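Putative potassium transport protein (Staphylococcus aureus 08BA02176, PDB 4XTT) binds the second messenger c-di-AMP through the RCK_C domain of KtrA and thereby probably regulates potassium transport. Local coordinates at residues L34-I42 and D77-I85; I42-F53 and I61-I72. All blocks are in the same frame, centred on the assembly; numbering follows the deposited sequence.

Interaction 1 packs helix 36-40 against the C-terminal helix, and interaction 2 pairs the two central strands of the sheet. Their centres lie 14 Å apart, and I42 belongs to both, since helix 36-40 leads directly into strand 43-49; likewise strand 68-72 leads into helix 75-83. Direct packing joins the contacts where I36 CD1 meets I44 CD1 at 3.5 Å and where F81 CE2 lies 3.9 Å from M71 SD. Both reach the same c-di-AMP. D35, R37 and A38 hold its ribose, phosphate and N31 of one adenine, while I44 of the strand reads that adenine's pairing edge. The second subunit supplies equivalent residues to the other half of the ligand.

Interaction 1: L34-I42 and D77-I85; sequences LDIRAQYGI and DLNRFEKNI. With 2BA ((2R,3R,3aS,5R,7aR,9R,10R,10aS,12R,14aR)-2,9-bis(6-amino-9H-purin-9-yl)octahydro-2H,7H-difuro[3,2-d:3',2'-j][1,3,7,9,2,8 ]tetraoxadiphosphacyclododecine-3,5,10,12-tetrol 5,12-dioxide), chain C.
Y40 and D77 mark the closest backbone approach between helix 36-40 and helix 77-83, whose axes come within 10.8 Å and run at 111° to each other. Y40 and F81 carry the contact. The edge of the F81 ring, at CD1, is directed at the face of Y40 in an edge-to-face pair, with centroids of the Y40 and F81 rings 5.0 Å apart and planes at 71°. Over the same tyrosine ring, F81 CB makes a CH-pi contact 3.9 Å from the Y40 centroid. With its CG anti to the backbone N (chi1 175°), F81 extends past Y40 to I36, whose CD1 meets CZ, and L34 reaches the phenyl edge. I42 crosses F81 at about a right angle and sets CD1 3.5 Å from F81 CB; its CG2 branch goes to L78 CD2.

Polar groups border this apolar centre. The R80 chain bends at chi2 and chi3, passes obliquely by Y40 CD1 and forms a salt bridge from NH2 to D77 OD1 at 2.7 Å, while R80 NH1 gives a weak hydrogen bond to Q39 O at 3.3 Å. A water donates to both G41 O and D77 OD2, tying the end of helix 36-40 to the C-terminal helix.

Away from the C-terminal helix, segment 34-42 holds c-di-AMP. R37 N donates to the adenine N31 of 2BA at 3.1 Å, and R37 NE to phosphate oxygen O1P at 3.2 Å, with one guanidinium face turned to the other adenine near C5. D35 OD1 and A38 N share the ribose hydroxyl O2'1. Helix 36-40, with ligand-binding R37 and A38 and D35 just before it, thus packs its other side on the C-terminal helix of the RCK_C domain, and 77-85 backs the c-di-AMP pocket without lining it.

Interaction 2: I42-F53 and I61-I72; sequences INIIAIKRGKEF and INLEIGDILIMI. With 2BA ((2R,3R,3aS,5R,7aR,9R,10R,10aS,12R,14aR)-2,9-bis(6-amino-9H-purin-9-yl)octahydro-2H,7H-difuro[3,2-d:3',2'-j][1,3,7,9,2,8 ]tetraoxadiphosphacyclododecine-3,5,10,12-tetrol 5,12-dioxide), chain C.
N43 and I72 face each other as a hydrogen-bonded antiparallel pair, donating and accepting in both directions. Further along, I45 N bonds to I70 O at 3.0 Å, nearly on the line of the carbonyl, and K48 N bonds to I68 O at 2.8 Å. I44 and M71 form a non-hydrogen-bonded pair, so I44 turns both its polar backbone atoms away from strand 68-72 and toward the ligand: I44 N donates to adenine N11 of 2BA at 3.0 Å, and amino N61 donates back to I44 O at 2.8 Å. The backbone thus engages adjacent acceptor and donor groups of the adenine.

I45 has helical backbone angles, and together with A46 it stands opposite I70, which binds back through its own N to A46 O; this is a beta bulge between the two inner strands of the four-stranded antiparallel sheet of the RCK_C fold. On one face, I47 CG1 runs beside L69 CD2, and I47 CD1 continues to L63 CD2 at 3.7 Å; I44 meets L69 through their CD1 methyls. On the other, I70 CD1 touches the edge of the F53 ring. I72 places CG2 between its backbone N and carbonyl carbon, and that methyl meets I45 CD1.

Where the strands end, R49 bends at chi2 and chi3 to bring NH2 to D67 OD2 at 2.8 Å. E64 OE1 lies 3.3 Å from R49 NH2 but well out of the guanidinium plane, so it probably adds charge attraction without receiving an N-H. Within the type II turn from E64 to D67, E64 N donates to D67 OD2 at 2.7 Å, which helps hold the carboxylate beside R49. At the opposite end, S56 of the second subunit hydrogen-bonds I72 O.

Interaction 1: L34-I42 and D77-I85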
# COMPACT_ATOMS: atom_id res chain seq x y z
N LEU A 34 -5.02 10.08 11.37
CA LEU A 34 -6.24 9.69 10.67
C LEU A 34 -6.48 8.18 10.77
O LEU A 34 -7.61 7.71 10.59
CB LEU A 34 -6.16 10.13 9.21
CG LEU A 34 -6.16 11.65 8.98
CD1 LEU A 34 -6.06 11.99 7.50
CD2 LEU A 34 -7.39 12.30 9.60
N ASP A 35 -5.41 7.44 11.06
CA ASP A 35 -5.42 5.98 11.22
C ASP A 35 -6.13 5.31 10.04
O ASP A 35 -7.05 4.51 10.20
CB ASP A 35 -6.09 5.61 12.55
CG ASP A 35 -5.58 4.28 13.09
OD1 ASP A 35 -4.46 3.86 12.72
OD2 ASP A 35 -6.29 3.67 13.92
N ILE A 36 -5.65 5.62 8.84
CA ILE A 36 -6.41 5.38 7.62
C ILE A 36 -6.71 3.90 7.36
O ILE A 36 -7.87 3.55 7.15
CB ILE A 36 -5.69 6.01 6.41
CG1 ILE A 36 -5.75 7.54 6.54
CG2 ILE A 36 -6.31 5.58 5.09
CD1 ILE A 36 -4.93 8.29 5.52
N ARG A 37 -5.70 3.04 7.40
CA ARG A 37 -5.97 1.63 7.10
C ARG A 37 -6.82 0.97 8.17
O ARG A 37 -7.70 0.16 7.86
CB ARG A 37 -4.67 0.86 6.92
CG ARG A 37 -4.88 -0.55 6.37
CD ARG A 37 -3.60 -1.05 5.73
NE ARG A 37 -2.46 -0.79 6.60
CZ ARG A 37 -1.33 -0.23 6.20
NH1 ARG A 37 -1.17 0.12 4.93
NH2 ARG A 37 -0.36 -0.03 7.07
N ALA A 38 -6.59 1.32 9.43
CA ALA A 38 -7.35 0.71 10.51
C ALA A 38 -8.80 1.16 10.51
O ALA A 38 -9.67 0.44 11.00
CB ALA A 38 -6.69 1.03 11.86
N GLN A 39 -9.08 2.31 9.91
CA GLN A 39 -10.41 2.91 9.95
C GLN A 39 -11.21 2.68 8.67
O GLN A 39 -12.44 2.64 8.72
CB GLN A 39 -10.33 4.43 10.19
CG GLN A 39 -10.16 4.89 11.63
CD GLN A 39 -11.33 4.52 12.52
OE1 GLN A 39 -12.42 5.09 12.42
NE2 GLN A 39 -11.11 3.56 13.41
N TYR A 40 -10.53 2.52 7.54
CA TYR A 40 -11.22 2.48 6.26
C TYR A 40 -10.82 1.25 5.43
O TYR A 40 -11.55 0.84 4.54
CB TYR A 40 -10.94 3.75 5.45
CG TYR A 40 -11.42 5.04 6.08
CD1 TYR A 40 -12.69 5.53 5.84
CD2 TYR A 40 -10.58 5.78 6.91
CE1 TYR A 40 -13.13 6.71 6.42
CE2 TYR A 40 -11.01 6.96 7.49
CZ TYR A 40 -12.28 7.42 7.24
OH TYR A 40 -12.70 8.60 7.81
N GLY A 41 -9.68 0.66 5.74
CA GLY A 41 -9.22 -0.48 4.99
C GLY A 41 -8.48 -0.05 3.74
O GLY A 41 -8.25 -0.85 2.83
N ILE A 42 -8.10 1.23 3.70
CA ILE A 42 -7.41 1.80 2.55
C ILE A 42 -5.90 1.69 2.73
O ILE A 42 -5.40 1.89 3.84
CB ILE A 42 -7.80 3.28 2.34
CG1 ILE A 42 -9.31 3.41 2.15
CG2 ILE A 42 -7.07 3.88 1.14
CD1 ILE A 42 -9.76 4.83 1.93
N ASP A 77 -14.85 2.02 0.33
CA ASP A 77 -13.98 2.47 1.40
C ASP A 77 -13.30 3.76 1.00
O ASP A 77 -13.22 4.69 1.80
CB ASP A 77 -12.90 1.43 1.75
CG ASP A 77 -13.46 0.12 2.27
OD1 ASP A 77 -14.46 0.16 3.01
OD2 ASP A 77 -12.88 -0.94 1.94
N LEU A 78 -12.85 3.82 -0.25
CA LEU A 78 -12.25 5.03 -0.77
C LEU A 78 -13.24 6.18 -0.76
O LEU A 78 -12.91 7.28 -0.31
CB LEU A 78 -11.74 4.79 -2.19
CG LEU A 78 -10.59 3.79 -2.30
CD1 LEU A 78 -10.45 3.30 -3.74
CD2 LEU A 78 -9.32 4.48 -1.85
N ASN A 79 -14.46 5.90 -1.19
CA ASN A 79 -15.51 6.92 -1.25
C ASN A 79 -15.90 7.45 0.13
O ASN A 79 -16.22 8.62 0.29
CB ASN A 79 -16.73 6.35 -1.97
CG ASN A 79 -17.86 7.34 -2.08
OD1 ASN A 79 -17.98 8.05 -3.08
ND2 ASN A 79 -18.73 7.38 -1.07
N ARG A 80 -15.86 6.58 1.13
CA ARG A 80 -16.19 6.98 2.49
C ARG A 80 -15.12 7.88 3.09
O ARG A 80 -15.44 8.86 3.77
CB ARG A 80 -16.40 5.74 3.35
CG ARG A 80 -17.18 5.97 4.63
CD ARG A 80 -16.60 5.05 5.66
NE ARG A 80 -16.47 3.72 5.06
CZ ARG A 80 -15.74 2.72 5.55
NH1 ARG A 80 -15.01 2.90 6.65
NH2 ARG A 80 -15.70 1.56 4.91
N PHE A 81 -13.86 7.56 2.84
CA PHE A 81 -12.77 8.38 3.34
C PHE A 81 -12.78 9.76 2.69
O PHE A 81 -12.55 10.77 3.37
CB PHE A 81 -11.43 7.70 3.08
CG PHE A 81 -10.24 8.53 3.45
CD1 PHE A 81 -9.99 8.86 4.78
CD2 PHE A 81 -9.35 8.97 2.48
CE1 PHE A 81 -8.89 9.63 5.13
CE2 PHE A 81 -8.24 9.73 2.83
CZ PHE A 81 -8.01 10.05 4.16
N GLU A 82 -13.08 9.80 1.40
CA GLU A 82 -13.10 11.06 0.65
C GLU A 82 -14.20 11.99 1.12
O GLU A 82 -14.03 13.21 1.14
CB GLU A 82 -13.27 10.79 -0.84
CG GLU A 82 -12.07 10.18 -1.50
CD GLU A 82 -12.31 9.90 -2.97
OE1 GLU A 82 -13.34 10.35 -3.50
OE2 GLU A 82 -11.46 9.22 -3.60
N LYS A 83 -15.32 11.42 1.54
CA LYS A 83 -16.48 12.22 1.91
C LYS A 83 -16.32 12.79 3.31
O LYS A 83 -16.93 13.80 3.65
CB LYS A 83 -17.76 11.39 1.79
CG LYS A 83 -18.50 11.65 0.49
CD LYS A 83 -17.64 11.28 -0.72
CE LYS A 83 -18.40 11.44 -2.03
NZ LYS A 83 -17.57 10.98 -3.18
N ASN A 84 -15.47 12.16 4.11
CA ASN A 84 -15.19 12.66 5.46
C ASN A 84 -14.13 13.74 5.44
O ASN A 84 -13.61 14.14 6.48
CB ASN A 84 -14.77 11.52 6.38
CG ASN A 84 -15.95 10.68 6.85
OD1 ASN A 84 -16.40 10.81 7.98
ND2 ASN A 84 -16.44 9.82 5.97
N ILE A 85 -13.78 14.21 4.24
CA ILE A 85 -12.80 15.27 4.07
C ILE A 85 -13.26 16.31 3.04
O ILE A 85 -14.34 16.90 3.16
CB ILE A 85 -11.43 14.72 3.65
CG1 ILE A 85 -10.92 13.72 4.69
CG2 ILE A 85 -10.44 15.85 3.46
CD1 ILE A 85 -9.63 13.06 4.33
P 2BA C . -2.72 -0.73 10.96
O1P 2BA C . -3.38 -0.84 9.64
O2P 2BA C . -3.58 -1.48 11.94
O5' 2BA C . -1.30 -1.47 10.88
C5' 2BA C . -0.46 -1.50 12.06
C4' 2BA C . 0.87 -2.01 11.69
O4' 2BA C . 0.81 -3.26 10.88
C3' 2BA C . 1.56 -1.02 10.86
O3' 2BA C . 2.32 -0.12 11.69
C2' 2BA C . 2.46 -1.78 10.02
O2' 2BA C . 3.73 -2.00 10.69
C1' 2BA C . 1.78 -3.07 9.78
N9 2BA C . 1.08 -3.03 8.57
C8 2BA C . -0.12 -2.97 8.63
N7 2BA C . -0.63 -2.93 7.37
C5 2BA C . 0.65 -2.99 6.58
C6 2BA C . 1.07 -3.00 5.26
N6 2BA C . 0.10 -2.94 4.25
N1 2BA C . 2.37 -3.06 4.91
C2 2BA C . 3.30 -3.12 5.83
N3 2BA C . 2.99 -3.11 7.11
C4 2BA C . 1.71 -3.05 7.54
P1 2BA C . 2.35 1.43 11.23
O1P1 2BA C . 3.02 1.44 9.90
O2P1 2BA C . 3.20 2.18 12.20
O5'1 2BA C . 0.95 2.18 11.04
C5'1 2BA C . 0.01 2.26 12.10
C4'1 2BA C . -1.27 2.73 11.54
O4'1 2BA C . -1.05 3.92 10.68
C3'1 2BA C . -1.83 1.70 10.64
O3'1 2BA C . -2.73 0.81 11.35
C2'1 2BA C . -2.58 2.43 9.63
O2'1 2BA C . -3.91 2.69 10.12
C1'1 2BA C . -1.86 3.71 9.45
N91 2BA C . -1.01 3.65 8.32
C81 2BA C . 0.20 3.65 8.49
N71 2BA C . 0.88 3.59 7.30
C51 2BA C . -0.33 3.55 6.39
C61 2BA C . -0.59 3.49 5.02
N61 2BA C . 0.50 3.44 4.09
N11 2BA C . -1.81 3.47 4.53
C21 2BA C . -2.86 3.52 5.32
N31 2BA C . -2.75 3.58 6.66
C41 2BA C . -1.52 3.60 7.24
O HOH W 1 -10.42 -0.82 1.10

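Interaction 2: I42-F53 and I61-I72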
# COMPACT_ATOMS: atom_id res chain seq x y z
N ILE A 42 -8.10 1.23 3.70
CA ILE A 42 -7.41 1.80 2.55
C ILE A 42 -5.90 1.69 2.73
O ILE A 42 -5.40 1.89 3.84
CB ILE A 42 -7.80 3.28 2.34
CG1 ILE A 42 -9.31 3.41 2.15
CG2 ILE A 42 -7.07 3.88 1.14
CD1 ILE A 42 -9.76 4.83 1.93
N ASN A 43 -5.19 1.38 1.65
CA ASN A 43 -3.74 1.34 1.69
C ASN A 43 -3.15 2.51 0.93
O ASN A 43 -3.51 2.77 -0.23
CB ASN A 43 -3.24 0.02 1.11
CG ASN A 43 -1.72 -0.09 1.16
OD1 ASN A 43 -1.08 0.40 2.08
ND2 ASN A 43 -1.15 -0.77 0.17
N ILE A 44 -2.27 3.27 1.59
CA ILE A 44 -1.55 4.35 0.93
C ILE A 44 -0.19 3.82 0.49
O ILE A 44 0.67 3.51 1.32
CB ILE A 44 -1.40 5.55 1.86
CG1 ILE A 44 -2.78 6.06 2.27
CG2 ILE A 44 -0.55 6.64 1.21
CD1 ILE A 44 -2.77 7.39 2.95
N ILE A 45 -0.02 3.70 -0.83
CA ILE A 45 1.17 3.11 -1.44
C ILE A 45 2.33 4.10 -1.41
O ILE A 45 3.48 3.74 -1.19
CB ILE A 45 0.89 2.66 -2.89
CG1 ILE A 45 -0.30 1.71 -2.92
CG2 ILE A 45 2.11 1.99 -3.50
CD1 ILE A 45 -0.73 1.29 -4.32
N ALA A 46 2.00 5.37 -1.66
CA ALA A 46 2.99 6.43 -1.75
C ALA A 46 2.34 7.80 -1.60
O ALA A 46 1.11 7.94 -1.65
CB ALA A 46 3.75 6.35 -3.06
N ILE A 47 3.18 8.82 -1.42
CA ILE A 47 2.76 10.21 -1.38
C ILE A 47 3.52 10.97 -2.45
O ILE A 47 4.74 10.82 -2.56
CB ILE A 47 3.03 10.87 0.01
CG1 ILE A 47 2.20 10.20 1.10
CG2 ILE A 47 2.73 12.36 -0.02
CD1 ILE A 47 2.39 10.82 2.49
N LYS A 48 2.82 11.77 -3.25
CA LYS A 48 3.52 12.62 -4.22
C LYS A 48 3.86 13.97 -3.62
O LYS A 48 2.99 14.80 -3.36
CB LYS A 48 2.70 12.85 -5.49
CG LYS A 48 2.70 11.70 -6.45
CD LYS A 48 2.50 12.21 -7.87
CE LYS A 48 3.68 13.08 -8.32
NZ LYS A 48 3.71 13.32 -9.80
N ARG A 49 5.15 14.19 -3.41
CA ARG A 49 5.63 15.47 -2.92
C ARG A 49 6.31 16.20 -4.07
O ARG A 49 7.37 15.79 -4.56
CB ARG A 49 6.58 15.29 -1.74
CG ARG A 49 7.00 16.60 -1.09
CD ARG A 49 6.35 16.76 0.27
NE ARG A 49 6.90 15.80 1.23
CZ ARG A 49 6.35 15.51 2.40
NH1 ARG A 49 6.92 14.63 3.21
NH2 ARG A 49 5.22 16.11 2.77
N GLY A 50 5.70 17.29 -4.51
CA GLY A 50 6.10 17.96 -5.72
C GLY A 50 5.89 17.00 -6.87
O GLY A 50 4.76 16.63 -7.16
N LYS A 51 6.98 16.55 -7.49
CA LYS A 51 6.88 15.59 -8.58
C LYS A 51 7.72 14.38 -8.23
O LYS A 51 8.23 13.67 -9.09
CB LYS A 51 7.31 16.22 -9.90
CG LYS A 51 6.51 17.46 -10.30
CD LYS A 51 5.00 17.20 -10.37
CE LYS A 51 4.61 16.34 -11.56
NZ LYS A 51 3.13 16.27 -11.76
N GLU A 52 7.85 14.16 -6.93
CA GLU A 52 8.64 13.08 -6.36
C GLU A 52 7.77 12.15 -5.50
O GLU A 52 6.82 12.60 -4.85
CB GLU A 52 9.79 13.68 -5.56
CG GLU A 52 10.62 12.71 -4.76
CD GLU A 52 11.55 13.42 -3.80
OE1 GLU A 52 11.44 14.67 -3.68
OE2 GLU A 52 12.37 12.75 -3.15
N PHE A 53 8.10 10.86 -5.47
CA PHE A 53 7.27 9.86 -4.78
C PHE A 53 7.85 9.36 -3.46
O PHE A 53 8.92 8.73 -3.43
CB PHE A 53 7.04 8.63 -5.67
CG PHE A 53 6.20 8.89 -6.88
CD1 PHE A 53 4.82 8.92 -6.79
CD2 PHE A 53 6.80 9.07 -8.13
CE1 PHE A 53 4.04 9.14 -7.92
CE2 PHE A 53 6.03 9.30 -9.25
CZ PHE A 53 4.65 9.34 -9.15
N ILE A 61 4.72 11.43 10.02
CA ILE A 61 5.01 12.76 9.49
C ILE A 61 3.71 13.48 9.18
O ILE A 61 2.73 12.86 8.76
CB ILE A 61 5.90 12.73 8.22
CG1 ILE A 61 5.14 12.19 7.01
CG2 ILE A 61 7.19 11.95 8.48
CD1 ILE A 61 5.90 12.27 5.69
N ASN A 62 3.69 14.79 9.39
CA ASN A 62 2.53 15.61 9.09
C ASN A 62 2.37 15.80 7.59
O ASN A 62 3.33 16.11 6.89
CB ASN A 62 2.62 16.95 9.80
CG ASN A 62 2.30 16.84 11.28
OD1 ASN A 62 2.01 15.75 11.77
ND2 ASN A 62 2.39 17.95 12.00
N LEU A 63 1.15 15.62 7.10
CA LEU A 63 0.88 15.83 5.68
C LEU A 63 0.94 17.31 5.38
O LEU A 63 0.33 18.12 6.08
CB LEU A 63 -0.49 15.26 5.29
CG LEU A 63 -0.77 13.77 5.50
CD1 LEU A 63 -2.22 13.48 5.18
CD2 LEU A 63 0.15 12.90 4.64
N GLU A 64 1.67 17.66 4.33
CA GLU A 64 1.81 19.06 3.94
C GLU A 64 0.83 19.37 2.82
O GLU A 64 0.29 18.46 2.18
CB GLU A 64 3.25 19.35 3.51
CG GLU A 64 4.27 18.95 4.56
CD GLU A 64 5.70 19.24 4.15
OE1 GLU A 64 5.95 19.35 2.93
OE2 GLU A 64 6.56 19.37 5.04
N ILE A 65 0.61 20.66 2.59
CA ILE A 65 -0.30 21.10 1.55
C ILE A 65 0.22 20.68 0.17
O ILE A 65 1.41 20.84 -0.14
CB ILE A 65 -0.51 22.63 1.60
CG1 ILE A 65 -0.60 23.12 3.05
CG2 ILE A 65 -1.74 23.03 0.83
CD1 ILE A 65 0.71 23.68 3.62
N GLY A 66 -0.66 20.13 -0.65
CA GLY A 66 -0.30 19.73 -1.99
C GLY A 66 0.16 18.29 -2.10
O GLY A 66 0.38 17.79 -3.20
N ASP A 67 0.32 17.63 -0.95
CA ASP A 67 0.66 16.21 -0.93
C ASP A 67 -0.44 15.39 -1.57
O ASP A 67 -1.61 15.51 -1.21
CB ASP A 67 0.90 15.72 0.50
CG ASP A 67 2.28 16.06 1.01
OD1 ASP A 67 3.19 16.29 0.18
OD2 ASP A 67 2.45 16.12 2.24
N ILE A 68 -0.06 14.56 -2.53
CA ILE A 68 -1.01 13.69 -3.20
C ILE A 68 -0.91 12.27 -2.67
O ILE A 68 0.09 11.58 -2.89
CB ILE A 68 -0.79 13.71 -4.73
CG1 ILE A 68 -0.97 15.13 -5.27
CG2 ILE A 68 -1.76 12.76 -5.42
CD1 ILE A 68 -0.61 15.30 -6.72
N LEU A 69 -1.93 11.83 -1.93
CA LEU A 69 -1.93 10.47 -1.42
C LEU A 69 -2.37 9.52 -2.54
O LEU A 69 -3.41 9.73 -3.16
CB LEU A 69 -2.86 10.31 -0.21
CG LEU A 69 -2.71 11.31 0.94
CD1 LEU A 69 -3.53 10.88 2.13
CD2 LEU A 69 -1.26 11.50 1.34
N ILE A 70 -1.56 8.50 -2.79
CA ILE A 70 -1.93 7.51 -3.78
C ILE A 70 -2.53 6.30 -3.05
O ILE A 70 -1.83 5.55 -2.36
CB ILE A 70 -0.72 7.09 -4.64
CG1 ILE A 70 -0.02 8.34 -5.17
CG2 ILE A 70 -1.16 6.19 -5.77
CD1 ILE A 70 1.18 8.04 -6.05
N MET A 71 -3.83 6.11 -3.22
CA MET A 71 -4.55 5.15 -2.39
C MET A 71 -5.08 3.99 -3.21
O MET A 71 -5.45 4.15 -4.38
CB MET A 71 -5.71 5.83 -1.67
CG MET A 71 -5.33 7.08 -0.93
SD MET A 71 -6.80 7.85 -0.23
CE MET A 71 -7.83 7.93 -1.69
N ILE A 72 -5.14 2.83 -2.58
CA ILE A 72 -5.69 1.65 -3.21
C ILE A 72 -6.59 0.93 -2.22
O ILE A 72 -6.24 0.77 -1.05
CB ILE A 72 -4.55 0.76 -3.74
CG1 ILE A 72 -5.08 -0.39 -4.58
CG2 ILE A 72 -3.68 0.24 -2.60
CD1 ILE A 72 -3.97 -1.15 -5.26
P 2BA C . -2.72 -0.73 10.96
O1P 2BA C . -3.38 -0.84 9.64
O2P 2BA C . -3.58 -1.48 11.94
O5' 2BA C . -1.30 -1.47 10.88
C5' 2BA C . -0.46 -1.50 12.06
C4' 2BA C . 0.87 -2.01 11.69
O4' 2BA C . 0.81 -3.26 10.88
C3' 2BA C . 1.56 -1.02 10.86
O3' 2BA C . 2.32 -0.12 11.69
C2' 2BA C . 2.46 -1.78 10.02
O2' 2BA C . 3.73 -2.00 10.69
C1' 2BA C . 1.78 -3.07 9.78
N9 2BA C . 1.08 -3.03 8.57
C8 2BA C . -0.12 -2.97 8.63
N7 2BA C . -0.63 -2.93 7.37
C5 2BA C . 0.65 -2.99 6.58
C6 2BA C . 1.07 -3.00 5.26
N6 2BA C . 0.10 -2.94 4.25
N1 2BA C . 2.37 -3.06 4.91
C2 2BA C . 3.30 -3.12 5.83
N3 2BA C . 2.99 -3.11 7.11
C4 2BA C . 1.71 -3.05 7.54
P1 2BA C . 2.35 1.43 11.23
O1P1 2BA C . 3.02 1.44 9.90
O2P1 2BA C . 3.20 2.18 12.20
O5'1 2BA C . 0.95 2.18 11.04
C5'1 2BA C . 0.01 2.26 12.10
C4'1 2BA C . -1.27 2.73 11.54
O4'1 2BA C . -1.05 3.92 10.68
C3'1 2BA C . -1.83 1.70 10.64
O3'1 2BA C . -2.73 0.81 11.35
C2'1 2BA C . -2.58 2.43 9.63
O2'1 2BA C . -3.91 2.69 10.12
C1'1 2BA C . -1.86 3.71 9.45
N91 2BA C . -1.01 3.65 8.32
C81 2BA C . 0.20 3.65 8.49
N71 2BA C . 0.88 3.59 7.30
C51 2BA C . -0.33 3.55 6.39
C61 2BA C . -0.59 3.49 5.02
N61 2BA C . 0.50 3.44 4.09
N11 2BA C . -1.81 3.47 4.53
C21 2BA C . -2.86 3.52 5.32
N31 2BA C . -2.75 3.58 6.66
C41 2BA C . -1.52 3.60 7.24